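Putative cell invasion protein with MAC/Perforin domain (Bacteroides thetaiotaomicron VPI-5482, PDB 3KK7) is of unknown function but belongs to the membrane-attack complex/perforin (MACPF) family, whose best-known members form pores in membranes, and may act in cell invasion. Local coordinates at residues R181-D186 with S347-E352; K122-G127 with G341-I346; S292-T297 with S305-P310; G299-Y304 with L324-D329. All blocks are in the same frame, centred on the assembly; numbering follows the deposited sequence.

Contact 1 of 4, residues R181-D186 with S347-E352; sequences RKIAAD and SDFILE
A184 and L351 meet at the middle of this contact. The methyl CB of A184 lies 3.8 Å from L351 CD2, one of the two branches at the end of the leucine. The other branch, CD1, reaches along the helix to A185 and comes 3.9 Å from A185 CA. L351 CG stands anti to its own carbonyl carbon (chi1 -62°), and this brings the fork of the side chain nearer to helix 177-186 than its first bond would suggest. On its other flank the A184 methyl sits against the backbone of the loop, with CB 3.3 Å from F349 O. The same carbonyl oxygen accepts a CA-H...O contact from A184 CA at 3.4 Å.

Further along, I183 and F349 lie side by side and point the same way. I183 CG2 touches the ring at its edge, near the ring plane, 4.2 Å from F349 CD2. V80 touches both of these side chains.

Around this shell, further bonds reach the loop. K356 NZ bonds to S347 O, and E352, the N-cap residue of helix 353-363, is hydrogen-bonded through OE2 to Y197 OH. M529 of helix 529-535 packs on L351. No conventional hydrogen bond joins the two segments. The small A184 lets the loop backbone come close to the helix inside the MACPF region, while A185 meets the L351 side chain, so the contact rests on apolar fit and weak C-H...O attraction.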
loop_
_atom_site.group_PDB
_atom_site.type_symbol
_atom_site.label_atom_id
_atom_site.label_comp_id
_atom_site.label_asym_id
_atom_site.label_seq_id
_atom_site.Cartn_x
_atom_site.Cartn_y
_atom_site.Cartn_z
ATOM N N ARG A 181 -9.155 7.266 -11.702
ATOM C CA ARG A 181 -9.682 6.107 -12.405
ATOM C C ARG A 181 -9.157 6.006 -13.836
ATOM O O ARG A 181 -8.816 4.917 -14.291
ATOM C CB ARG A 181 -11.199 6.035 -12.311
ATOM C CG ARG A 181 -11.631 5.254 -11.048
ATOM C CD ARG A 181 -13.130 4.963 -11.050
ATOM N NE ARG A 181 -13.857 6.223 -10.959
ATOM C CZ ARG A 181 -14.190 6.833 -9.826
ATOM N NH1 ARG A 181 -13.892 6.301 -8.639
ATOM N NH2 ARG A 181 -14.833 7.996 -9.880
ATOM N N LYS A 182 -9.067 7.139 -14.525
ATOM C CA LYS A 182 -8.503 7.161 -15.868
ATOM C C LYS A 182 -7.103 6.593 -15.842
ATOM O O LYS A 182 -6.746 5.807 -16.743
ATOM C CB LYS A 182 -8.411 8.580 -16.419
ATOM C CG LYS A 182 -9.581 9.017 -17.219
ATOM C CD LYS A 182 -9.159 9.805 -18.428
ATOM C CE LYS A 182 -10.335 10.010 -19.298
ATOM N NZ LYS A 182 -10.928 8.736 -19.848
ATOM N N ILE A 183 -6.315 6.995 -14.824
ATOM C CA ILE A 183 -4.923 6.535 -14.701
ATOM C C ILE A 183 -4.893 5.021 -14.501
ATOM O O ILE A 183 -4.120 4.320 -15.162
ATOM C CB ILE A 183 -4.197 7.249 -13.585
ATOM C CG1 ILE A 183 -3.987 8.706 -13.946
ATOM C CG2 ILE A 183 -2.829 6.623 -13.296
ATOM C CD1 ILE A 183 -3.313 9.542 -12.828
ATOM N N ALA A 184 -5.770 4.534 -13.626
ATOM C CA ALA A 184 -5.879 3.095 -13.311
ATOM C C ALA A 184 -6.164 2.264 -14.566
ATOM O O ALA A 184 -5.463 1.270 -14.848
ATOM C CB ALA A 184 -6.943 2.840 -12.232
ATOM N N ALA A 185 -7.165 2.713 -15.320
ATOM C CA ALA A 185 -7.613 2.094 -16.579
ATOM C C ALA A 185 -6.557 1.972 -17.680
ATOM O O ALA A 185 -6.495 0.933 -18.369
ATOM C CB ALA A 185 -8.837 2.907 -17.136
ATOM N N ASP A 186 -5.748 3.019 -17.852
ATOM C CA ASP A 186 -4.906 3.152 -19.049
ATOM C C ASP A 186 -3.457 3.642 -18.878
ATOM O O ASP A 186 -2.693 3.507 -19.791
ATOM C CB ASP A 186 -5.624 4.091 -20.036
ATOM C CG ASP A 186 -6.702 3.384 -20.860
ATOM O OD1 ASP A 186 -6.326 2.535 -21.692
ATOM O OD2 ASP A 186 -7.912 3.678 -20.710
ATOM N N SER A 347 -4.281 1.305 -3.657
ATOM C CA SER A 347 -5.653 0.913 -4.029
ATOM C C SER A 347 -6.388 1.969 -4.843
ATOM O O SER A 347 -7.287 1.637 -5.618
ATOM C CB SER A 347 -6.479 0.507 -2.815
ATOM O OG SER A 347 -6.514 1.529 -1.868
ATOM N N ASP A 348 -6.011 3.233 -4.692
ATOM C CA ASP A 348 -6.577 4.286 -5.545
ATOM C C ASP A 348 -6.139 4.221 -6.992
ATOM O O ASP A 348 -6.762 4.854 -7.818
ATOM C CB ASP A 348 -6.285 5.679 -4.978
ATOM C CG ASP A 348 -7.273 6.073 -3.894
ATOM O OD1 ASP A 348 -8.358 5.446 -3.820
ATOM O OD2 ASP A 348 -6.974 7.012 -3.113
ATOM N N PHE A 349 -5.098 3.451 -7.307
ATOM C CA PHE A 349 -4.565 3.368 -8.673
ATOM C C PHE A 349 -4.894 2.102 -9.450
ATOM O O PHE A 349 -4.319 1.869 -10.503
ATOM C CB PHE A 349 -3.052 3.612 -8.629
ATOM C CG PHE A 349 -2.732 5.006 -8.245
ATOM C CD1 PHE A 349 -2.805 5.396 -6.933
ATOM C CD2 PHE A 349 -2.468 5.955 -9.207
ATOM C CE1 PHE A 349 -2.583 6.686 -6.589
ATOM C CE2 PHE A 349 -2.255 7.266 -8.859
ATOM C CZ PHE A 349 -2.308 7.635 -7.559
ATOM N N ILE A 350 -5.833 1.306 -8.942
ATOM C CA ILE A 350 -6.239 0.051 -9.579
ATOM C C ILE A 350 -7.745 -0.045 -9.607
ATOM O O ILE A 350 -8.424 0.554 -8.776
ATOM C CB ILE A 350 -5.599 -1.186 -8.891
ATOM C CG1 ILE A 350 -5.908 -1.235 -7.404
ATOM C CG2 ILE A 350 -4.091 -1.176 -9.046
ATOM C CD1 ILE A 350 -5.255 -2.395 -6.727
ATOM N N LEU A 351 -8.264 -0.771 -10.590
ATOM C CA LEU A 351 -9.706 -0.874 -10.798
ATOM C C LEU A 351 -10.354 -2.049 -10.077
ATOM O O LEU A 351 -11.561 -2.016 -9.795
ATOM C CB LEU A 351 -9.999 -1.042 -12.287
ATOM C CG LEU A 351 -9.585 0.068 -13.208
ATOM C CD1 LEU A 351 -9.853 -0.383 -14.610
ATOM C CD2 LEU A 351 -10.383 1.304 -12.856
ATOM N N GLU A 352 -9.559 -3.078 -9.801
ATOM C CA GLU A 352 -10.047 -4.359 -9.322
ATOM C C GLU A 352 -10.479 -4.293 -7.856
ATOM O O GLU A 352 -9.649 -4.153 -6.947
ATOM C CB GLU A 352 -8.947 -5.438 -9.490
ATOM C CG GLU A 352 -8.484 -5.691 -10.944
ATOM C CD GLU A 352 -7.454 -4.688 -11.501
ATOM O OE1 GLU A 352 -6.990 -3.759 -10.792
ATOM O OE2 GLU A 352 -7.108 -4.831 -12.688
#

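Contact 2 of 4, residues K122-G127 with G341-I346; sequences KTVKSG and GGLYPI
K125 and Y344 cross at about a right angle. The lysine chain is extended and runs over one face of the tyrosine ring. Its CD lies 4.0 Å from the Y344 ring centroid and 22° off the ring normal, a CH-pi contact displaced toward the rim. The end of the methylene chain goes on past the ring, with K125 CE 3.6 Å from Y344 CE2. CG of the lysine is anti to the backbone N (chi1 175°), which sends the chain across the ring. Its NZ then makes a salt bridge with D348. P345 CD touches K125 CD at 4.0 Å.

T123 and L343 are set differently: they lie alongside and point the same way. T123 OG1 is 3.5 Å from L343 CD1, while the hydroxyl is hydrogen-bonded to F120 O. V124 CG2 reaches the same leucine methyl more loosely.

Three backbone bonds join the two segments. G341 N donates to K122 O. L343 N gives to T123 O, and K125 N returns a bond to L343 O, each at 2.9 Å. V124 and L343 form a single beta bridge, which joins the loop before helix 133-146 to strand 343-345 of the large antiparallel MACPF sheet. The lysine thus serves two chemistries: its methylenes cover an aromatic face, and its charge is probably neutralised by D348.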
loop_
_atom_site.group_PDB
_atom_site.type_symbol
_atom_site.label_atom_id
_atom_site.label_comp_id
_atom_site.label_asym_id
_atom_site.label_seq_id
_atom_site.Cartn_x
_atom_site.Cartn_y
_atom_site.Cartn_z
ATOM N N LYS A 122 -0.293 12.881 8.569
ATOM C CA LYS A 122 -0.905 13.917 7.745
ATOM C C LYS A 122 -0.418 13.922 6.308
ATOM O O LYS A 122 -1.034 14.595 5.487
ATOM C CB LYS A 122 -0.725 15.288 8.372
ATOM C CG LYS A 122 0.665 15.853 8.304
ATOM C CD LYS A 122 0.722 17.108 9.197
ATOM C CE LYS A 122 2.064 17.799 9.141
ATOM N NZ LYS A 122 1.995 19.140 9.805
ATOM N N THR A 123 0.675 13.197 6.011
ATOM C CA THR A 123 1.135 13.009 4.625
ATOM C C THR A 123 0.263 12.032 3.821
ATOM O O THR A 123 0.272 12.056 2.611
ATOM C CB THR A 123 2.591 12.504 4.516
ATOM O OG1 THR A 123 2.654 11.107 4.848
ATOM C CG2 THR A 123 3.503 13.303 5.381
ATOM N N VAL A 124 -0.462 11.158 4.492
ATOM C CA VAL A 124 -1.303 10.190 3.810
ATOM C C VAL A 124 -2.666 10.800 3.573
ATOM O O VAL A 124 -3.187 11.560 4.403
ATOM C CB VAL A 124 -1.404 8.878 4.607
ATOM C CG1 VAL A 124 -2.279 7.843 3.868
ATOM C CG2 VAL A 124 0.018 8.318 4.887
ATOM N N LYS A 125 -3.212 10.504 2.401
ATOM C CA LYS A 125 -4.521 10.972 1.985
ATOM C C LYS A 125 -5.557 10.943 3.113
ATOM O O LYS A 125 -5.869 9.915 3.674
ATOM C CB LYS A 125 -5.018 10.094 0.845
ATOM C CG LYS A 125 -6.389 10.358 0.378
ATOM C CD LYS A 125 -6.909 9.131 -0.341
ATOM C CE LYS A 125 -8.176 9.433 -1.151
ATOM N NZ LYS A 125 -8.804 8.144 -1.526
ATOM N N SER A 126 -6.098 12.104 3.396
ATOM C CA SER A 126 -7.143 12.263 4.354
ATOM C C SER A 126 -8.279 11.290 4.115
ATOM O O SER A 126 -8.784 11.164 2.998
ATOM C CB SER A 126 -7.668 13.686 4.261
ATOM O OG SER A 126 -8.859 13.819 5.007
ATOM N N GLY A 127 -8.662 10.591 5.185
ATOM C CA GLY A 127 -9.765 9.644 5.128
ATOM C C GLY A 127 -9.377 8.184 4.955
ATOM O O GLY A 127 -10.193 7.306 5.219
ATOM N N GLY A 341 -1.228 15.001 2.653
ATOM C CA GLY A 341 -1.966 14.221 1.678
ATOM C C GLY A 341 -1.211 13.934 0.385
ATOM O O GLY A 341 -1.843 13.677 -0.631
ATOM N N GLY A 342 0.129 13.972 0.430
ATOM C CA GLY A 342 0.977 13.687 -0.735
ATOM C C GLY A 342 1.220 12.210 -1.023
ATOM O O GLY A 342 1.942 11.879 -1.955
ATOM N N LEU A 343 0.661 11.326 -0.188
ATOM C CA LEU A 343 0.761 9.869 -0.365
ATOM C C LEU A 343 -0.637 9.268 -0.488
ATOM O O LEU A 343 -1.465 9.442 0.383
ATOM C CB LEU A 343 1.501 9.188 0.800
ATOM C CG LEU A 343 2.984 9.465 1.025
ATOM C CD1 LEU A 343 3.442 8.772 2.312
ATOM C CD2 LEU A 343 3.802 9.015 -0.165
ATOM N N TYR A 344 -0.869 8.537 -1.568
ATOM C CA TYR A 344 -2.146 7.904 -1.845
ATOM C C TYR A 344 -1.990 6.408 -1.786
ATOM O O TYR A 344 -0.973 5.880 -2.198
ATOM C CB TYR A 344 -2.638 8.313 -3.243
ATOM C CG TYR A 344 -3.556 9.509 -3.202
ATOM C CD1 TYR A 344 -3.122 10.712 -2.657
ATOM C CD2 TYR A 344 -4.874 9.428 -3.671
ATOM C CE1 TYR A 344 -3.958 11.795 -2.584
ATOM C CE2 TYR A 344 -5.729 10.529 -3.603
ATOM C CZ TYR A 344 -5.259 11.695 -3.056
ATOM O OH TYR A 344 -6.050 12.788 -2.981
ATOM N N PRO A 345 -2.994 5.709 -1.277
ATOM C CA PRO A 345 -2.882 4.284 -1.271
ATOM C C PRO A 345 -2.787 3.720 -2.671
ATOM O O PRO A 345 -3.407 4.243 -3.581
ATOM C CB PRO A 345 -4.221 3.845 -0.672
ATOM C CG PRO A 345 -5.166 4.897 -1.051
ATOM C CD PRO A 345 -4.348 6.141 -0.899
ATOM N N ILE A 346 -2.049 2.632 -2.828
ATOM C CA ILE A 346 -1.975 1.916 -4.116
ATOM C C ILE A 346 -3.369 1.554 -4.592
ATOM O O ILE A 346 -3.633 1.533 -5.788
ATOM C CB ILE A 346 -1.084 0.647 -3.999
ATOM C CG1 ILE A 346 0.363 1.066 -3.759
ATOM C CG2 ILE A 346 -1.107 -0.203 -5.245
ATOM C CD1 ILE A 346 1.258 -0.075 -3.388
#

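Contact 3 of 4, residues S292-T297 with S305-P310; sequences SYSIKT and SISTPP
S294 meets T308 through both atoms of its short side chain. Its CB lies 3.4 Å from T308 O. The tip, OG, donates to that same oxygen at 2.6 Å, from 19° out of the carbonyl plane. With OG anti to the backbone N (chi1 170°), the hydroxyl points across to the facing loop. A water lies by S294 OG, weakly bonded to it, and near S307 OG at a doubtfully short distance.

T308 answers with its own side chain. OG1 accepts a hydrogen bond from I295 N at 3.2 Å, and it donates to P309 O within its own segment. The methyl CG2 also faces I295 and lies 3.9 Å from I295 CG1. A straighter bond joins the backbones: T308 N gives to I295 O at 2.9 Å, with an N-H...O angle of 163°.

The two segments run antiparallel, and residues 305-310 lead directly into strand 311-312. That strand pairs with strand 288-298 in the large antiparallel sheet of the MACPF fold. The loop therefore follows the sheet edge before regular pairing begins. Here the I295 amide is met by a side-chain oxygen, T308 OG1, rather than by a carbonyl of the facing segment.

K296 continues the contact on the S307 side. Its CB and CD each come 3.6 Å from S307 OG, and CD also nears S305 O. The chain then bends at chi3, and NZ goes on to a salt bridge with D71. A second water donates to both T297 O and S305 O. On the far end, P310 CA makes a CA-H...O contact with Y293 O.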
loop_
_atom_site.group_PDB
_atom_site.type_symbol
_atom_site.label_atom_id
_atom_site.label_comp_id
_atom_site.label_asym_id
_atom_site.label_seq_id
_atom_site.Cartn_x
_atom_site.Cartn_y
_atom_site.Cartn_z
ATOM N N SER A 292 23.683 11.431 21.465
ATOM C CA SER A 292 24.404 11.143 20.240
ATOM C C SER A 292 23.537 11.474 19.058
ATOM O O SER A 292 22.324 11.590 19.215
ATOM C CB SER A 292 24.791 9.684 20.195
ATOM O OG SER A 292 25.857 9.476 21.096
ATOM N N TYR A 293 24.157 11.650 17.886
ATOM C CA TYR A 293 23.404 11.992 16.657
ATOM C C TYR A 293 23.986 11.410 15.399
ATOM O O TYR A 293 25.141 11.039 15.363
ATOM C CB TYR A 293 23.332 13.497 16.467
ATOM C CG TYR A 293 24.631 14.174 15.993
ATOM C CD1 TYR A 293 25.651 14.477 16.890
ATOM C CD2 TYR A 293 24.797 14.583 14.662
ATOM C CE1 TYR A 293 26.809 15.129 16.480
ATOM C CE2 TYR A 293 25.988 15.233 14.236
ATOM C CZ TYR A 293 26.973 15.504 15.153
ATOM O OH TYR A 293 28.134 16.123 14.784
ATOM N N SER A 294 23.169 11.353 14.362
ATOM C CA SER A 294 23.621 10.964 13.060
ATOM C C SER A 294 22.898 11.841 12.061
ATOM O O SER A 294 21.712 12.079 12.203
ATOM C CB SER A 294 23.319 9.483 12.814
ATOM O OG SER A 294 23.538 9.103 11.462
ATOM N N ILE A 295 23.612 12.350 11.067
ATOM C CA ILE A 295 22.964 13.142 10.044
ATOM C C ILE A 295 23.067 12.497 8.669
ATOM O O ILE A 295 23.855 11.567 8.453
ATOM C CB ILE A 295 23.503 14.553 9.987
ATOM C CG1 ILE A 295 24.976 14.564 9.620
ATOM C CG2 ILE A 295 23.279 15.243 11.290
ATOM C CD1 ILE A 295 25.315 15.818 8.848
ATOM N N LYS A 296 22.225 12.990 7.776
ATOM C CA LYS A 296 22.193 12.584 6.381
ATOM C C LYS A 296 21.668 13.758 5.601
ATOM O O LYS A 296 20.672 14.358 6.010
ATOM C CB LYS A 296 21.262 11.386 6.144
ATOM C CG LYS A 296 21.355 10.846 4.677
ATOM C CD LYS A 296 20.624 9.501 4.423
ATOM C CE LYS A 296 19.116 9.632 4.315
ATOM N NZ LYS A 296 18.525 8.368 3.777
ATOM N N THR A 297 22.322 14.100 4.492
ATOM C CA THR A 297 21.858 15.199 3.649
ATOM C C THR A 297 21.190 14.598 2.433
ATOM O O THR A 297 21.561 13.516 1.979
ATOM C CB THR A 297 22.981 16.154 3.240
ATOM O OG1 THR A 297 24.069 15.420 2.679
ATOM C CG2 THR A 297 23.476 16.937 4.431
ATOM N N SER A 305 25.559 11.885 1.917
ATOM C CA SER A 305 24.549 11.125 1.194
ATOM C C SER A 305 24.126 9.847 1.930
ATOM O O SER A 305 23.006 9.363 1.747
ATOM C CB SER A 305 25.062 10.784 -0.225
ATOM O OG SER A 305 26.256 10.003 -0.205
ATOM N N ILE A 306 25.035 9.306 2.736
ATOM C CA ILE A 306 24.807 8.086 3.501
ATOM C C ILE A 306 24.784 8.499 4.956
ATOM O O ILE A 306 25.651 9.242 5.397
ATOM C CB ILE A 306 25.967 7.064 3.295
ATOM C CG1 ILE A 306 26.009 6.616 1.818
ATOM C CG2 ILE A 306 25.832 5.856 4.261
ATOM C CD1 ILE A 306 27.335 5.918 1.383
ATOM N N SER A 307 23.802 8.030 5.709
ATOM C CA SER A 307 23.731 8.385 7.125
ATOM C C SER A 307 25.087 8.218 7.778
ATOM O O SER A 307 25.746 7.216 7.532
ATOM C CB SER A 307 22.663 7.549 7.845
ATOM O OG SER A 307 21.398 8.191 7.727
ATOM N N THR A 308 25.511 9.191 8.590
ATOM C CA THR A 308 26.808 9.115 9.283
ATOM C C THR A 308 26.790 8.151 10.479
ATOM O O THR A 308 25.749 7.888 11.077
ATOM C CB THR A 308 27.242 10.461 9.873
ATOM O OG1 THR A 308 26.384 10.809 10.982
ATOM C CG2 THR A 308 27.262 11.563 8.818
ATOM N N PRO A 309 27.961 7.640 10.865
ATOM C CA PRO A 309 27.996 6.936 12.113
ATOM C C PRO A 309 27.547 7.863 13.227
ATOM O O PRO A 309 27.503 9.078 13.032
ATOM C CB PRO A 309 29.484 6.593 12.293
ATOM C CG PRO A 309 30.100 6.702 10.954
ATOM C CD PRO A 309 29.290 7.725 10.224
ATOM N N PRO A 310 27.255 7.304 14.401
ATOM C CA PRO A 310 26.781 8.112 15.501
ATOM C C PRO A 310 27.923 8.826 16.222
ATOM O O PRO A 310 28.988 8.250 16.417
ATOM C CB PRO A 310 26.077 7.096 16.406
ATOM C CG PRO A 310 26.792 5.856 16.170
ATOM C CD PRO A 310 27.297 5.880 14.756
HETATM O O HOH W 1 20.731 9.570 9.759
HETATM O O HOH W 2 20.713 11.089 0.750
#

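Contact 4 of 4, residues G299-Y304 with L324-D329; sequences GGAYGY and LQSLND
G299 and G300 both have positive phi, and the loop they begin runs beside the end region of helix 321-326; the nearest CA atoms are those of G300 and L327, 5.1 Å apart. S326 is the residue that joins the two sides. Its OG accepts a hydrogen bond from A301 N at 2.8 Å, with an N-H...O angle of 159°. The hydroxyl sits between its own backbone N and carbonyl carbon (chi1 79°), which turns it toward the loop. It is also bonded to W323 O one helical turn back, so one oxygen ties the loop to the helix.

The carbon of the same side chain packs too. S326 CB lies 4.0 Å from the A301 methyl. It also comes to the edge of the Y302 ring, near the ring plane, 4.3 Å from CD2.

G300 CA lies against two side chains. It is 3.3 Å from S326 OG and 3.5 Å from L327 CD2. Glycine, with no side chain, lets the loop backbone come this near to both. L327 reaches G300 with its CD2 end, and V166 of strand 157-173 also packs on the leucine.

Bonds from outside hold both partners. W323 NE1 bonds to G299 O, G300 pairs through its backbone with T332, and H333 NE2 bonds to L327 O. Residues S326 to D329 form a type I beta turn. This is a glycine-rich loop packed beside the C-terminal end of a short helix, near the surface of the MACPF domain.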
loop_
_atom_site.group_PDB
_atom_site.type_symbol
_atom_site.label_atom_id
_atom_site.label_comp_id
_atom_site.label_asym_id
_atom_site.label_seq_id
_atom_site.Cartn_x
_atom_site.Cartn_y
_atom_site.Cartn_z
ATOM N N GLY A 299 20.262 15.572 -1.376
ATOM C CA GLY A 299 20.548 16.507 -2.456
ATOM C C GLY A 299 21.769 17.340 -2.165
ATOM O O GLY A 299 22.475 17.111 -1.190
ATOM N N GLY A 300 22.008 18.325 -3.022
ATOM C CA GLY A 300 23.196 19.185 -2.917
ATOM C C GLY A 300 24.461 18.404 -3.177
ATOM O O GLY A 300 24.421 17.322 -3.752
ATOM N N ALA A 301 25.588 18.962 -2.752
ATOM C CA ALA A 301 26.883 18.316 -2.898
ATOM C C ALA A 301 27.644 18.636 -1.647
ATOM O O ALA A 301 27.213 19.492 -0.881
ATOM C CB ALA A 301 27.606 18.844 -4.108
ATOM N N TYR A 302 28.758 17.935 -1.430
ATOM C CA TYR A 302 29.691 18.221 -0.325
ATOM C C TYR A 302 29.055 17.969 1.038
ATOM O O TYR A 302 29.413 18.586 2.047
ATOM C CB TYR A 302 30.248 19.655 -0.433
ATOM C CG TYR A 302 30.876 19.944 -1.784
ATOM C CD1 TYR A 302 32.165 19.481 -2.095
ATOM C CD2 TYR A 302 30.172 20.659 -2.769
ATOM C CE1 TYR A 302 32.745 19.730 -3.355
ATOM C CE2 TYR A 302 30.736 20.914 -4.032
ATOM C CZ TYR A 302 32.022 20.444 -4.320
ATOM O OH TYR A 302 32.576 20.693 -5.568
ATOM N N GLY A 303 28.127 17.022 1.059
ATOM C CA GLY A 303 27.399 16.684 2.270
ATOM C C GLY A 303 27.566 15.239 2.686
ATOM O O GLY A 303 28.668 14.711 2.715
ATOM N N TYR A 304 26.455 14.601 3.033
ATOM C CA TYR A 304 26.507 13.271 3.610
ATOM C C TYR A 304 25.353 12.437 3.103
ATOM O O TYR A 304 24.340 12.271 3.782
ATOM C CB TYR A 304 26.542 13.368 5.142
ATOM C CG TYR A 304 27.770 14.106 5.656
ATOM C CD1 TYR A 304 28.935 13.415 5.996
ATOM C CD2 TYR A 304 27.771 15.489 5.776
ATOM C CE1 TYR A 304 30.064 14.079 6.464
ATOM C CE2 TYR A 304 28.885 16.163 6.228
ATOM C CZ TYR A 304 30.034 15.451 6.575
ATOM O OH TYR A 304 31.138 16.128 7.045
ATOM N N LEU A 324 25.267 23.552 2.186
ATOM C CA LEU A 324 24.181 24.500 2.111
ATOM C C LEU A 324 24.346 25.341 0.859
ATOM O O LEU A 324 23.399 25.533 0.107
ATOM C CB LEU A 324 24.145 25.391 3.352
ATOM C CG LEU A 324 23.010 26.422 3.400
ATOM C CD1 LEU A 324 21.666 25.728 3.505
ATOM C CD2 LEU A 324 23.213 27.378 4.559
ATOM N N GLN A 325 25.556 25.821 0.603
ATOM C CA GLN A 325 25.751 26.682 -0.539
ATOM C C GLN A 325 25.842 25.915 -1.860
ATOM O O GLN A 325 25.801 26.511 -2.917
ATOM C CB GLN A 325 26.915 27.648 -0.320
ATOM C CG GLN A 325 28.266 27.038 -0.175
ATOM C CD GLN A 325 29.291 28.037 0.379
ATOM O OE1 GLN A 325 28.979 28.843 1.269
ATOM N NE2 GLN A 325 30.523 27.978 -0.138
ATOM N N SER A 326 25.935 24.595 -1.805
ATOM C CA SER A 326 25.834 23.792 -3.009
ATOM C C SER A 326 24.388 23.812 -3.520
ATOM O O SER A 326 24.134 23.541 -4.706
ATOM C CB SER A 326 26.234 22.360 -2.725
ATOM O OG SER A 326 25.158 21.676 -2.085
ATOM N N LEU A 327 23.448 24.128 -2.625
ATOM C CA LEU A 327 22.017 24.131 -2.967
ATOM C C LEU A 327 21.604 25.308 -3.855
ATOM O O LEU A 327 20.467 25.370 -4.316
ATOM C CB LEU A 327 21.154 24.092 -1.699
ATOM C CG LEU A 327 21.280 22.844 -0.812
ATOM C CD1 LEU A 327 20.398 22.954 0.463
ATOM C CD2 LEU A 327 20.952 21.579 -1.612
ATOM N N ASN A 328 22.529 26.234 -4.091
ATOM C CA ASN A 328 22.295 27.322 -5.026
ATOM C C ASN A 328 22.207 26.842 -6.458
ATOM O O ASN A 328 21.722 27.569 -7.316
ATOM C CB ASN A 328 23.383 28.387 -4.913
ATOM C CG ASN A 328 23.342 29.122 -3.585
ATOM O OD1 ASN A 328 22.271 29.532 -3.106
ATOM N ND2 ASN A 328 24.515 29.306 -2.984
ATOM N N ASP A 329 22.683 25.630 -6.719
ATOM C CA ASP A 329 22.516 24.990 -8.029
ATOM C C ASP A 329 21.280 24.086 -7.985
ATOM O O ASP A 329 21.351 22.942 -7.512
ATOM C CB ASP A 329 23.766 24.165 -8.382
ATOM C CG ASP A 329 23.679 23.506 -9.740
ATOM O OD1 ASP A 329 22.673 23.736 -10.449
ATOM O OD2 ASP A 329 24.623 22.760 -10.094
#

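How the contacts relate
Contact 1 is buried, contacts 2 and 3 are partly buried, and contact 4 lies at the surface. Contacts 1 and 2 adjoin: the salt bridge between D348 and K125 and the packing of F349 on Y344 link them. Contacts 3 and 4 also adjoin, through packing and a probable hydrogen bond between T297 and Y304, and lie about 28 to 39 Å, centre to centre, from the other pair. Contacts 2 and 3 reach the same large antiparallel sheet at different strands. The chemistry changes with place. Contact 1 is apolar, contact 2 mixes backbone bonds with a lysine over a ring, contact 3 adds hydroxyls and waters to a backbone bond, and contact 4 turns on one serine and bare glycines.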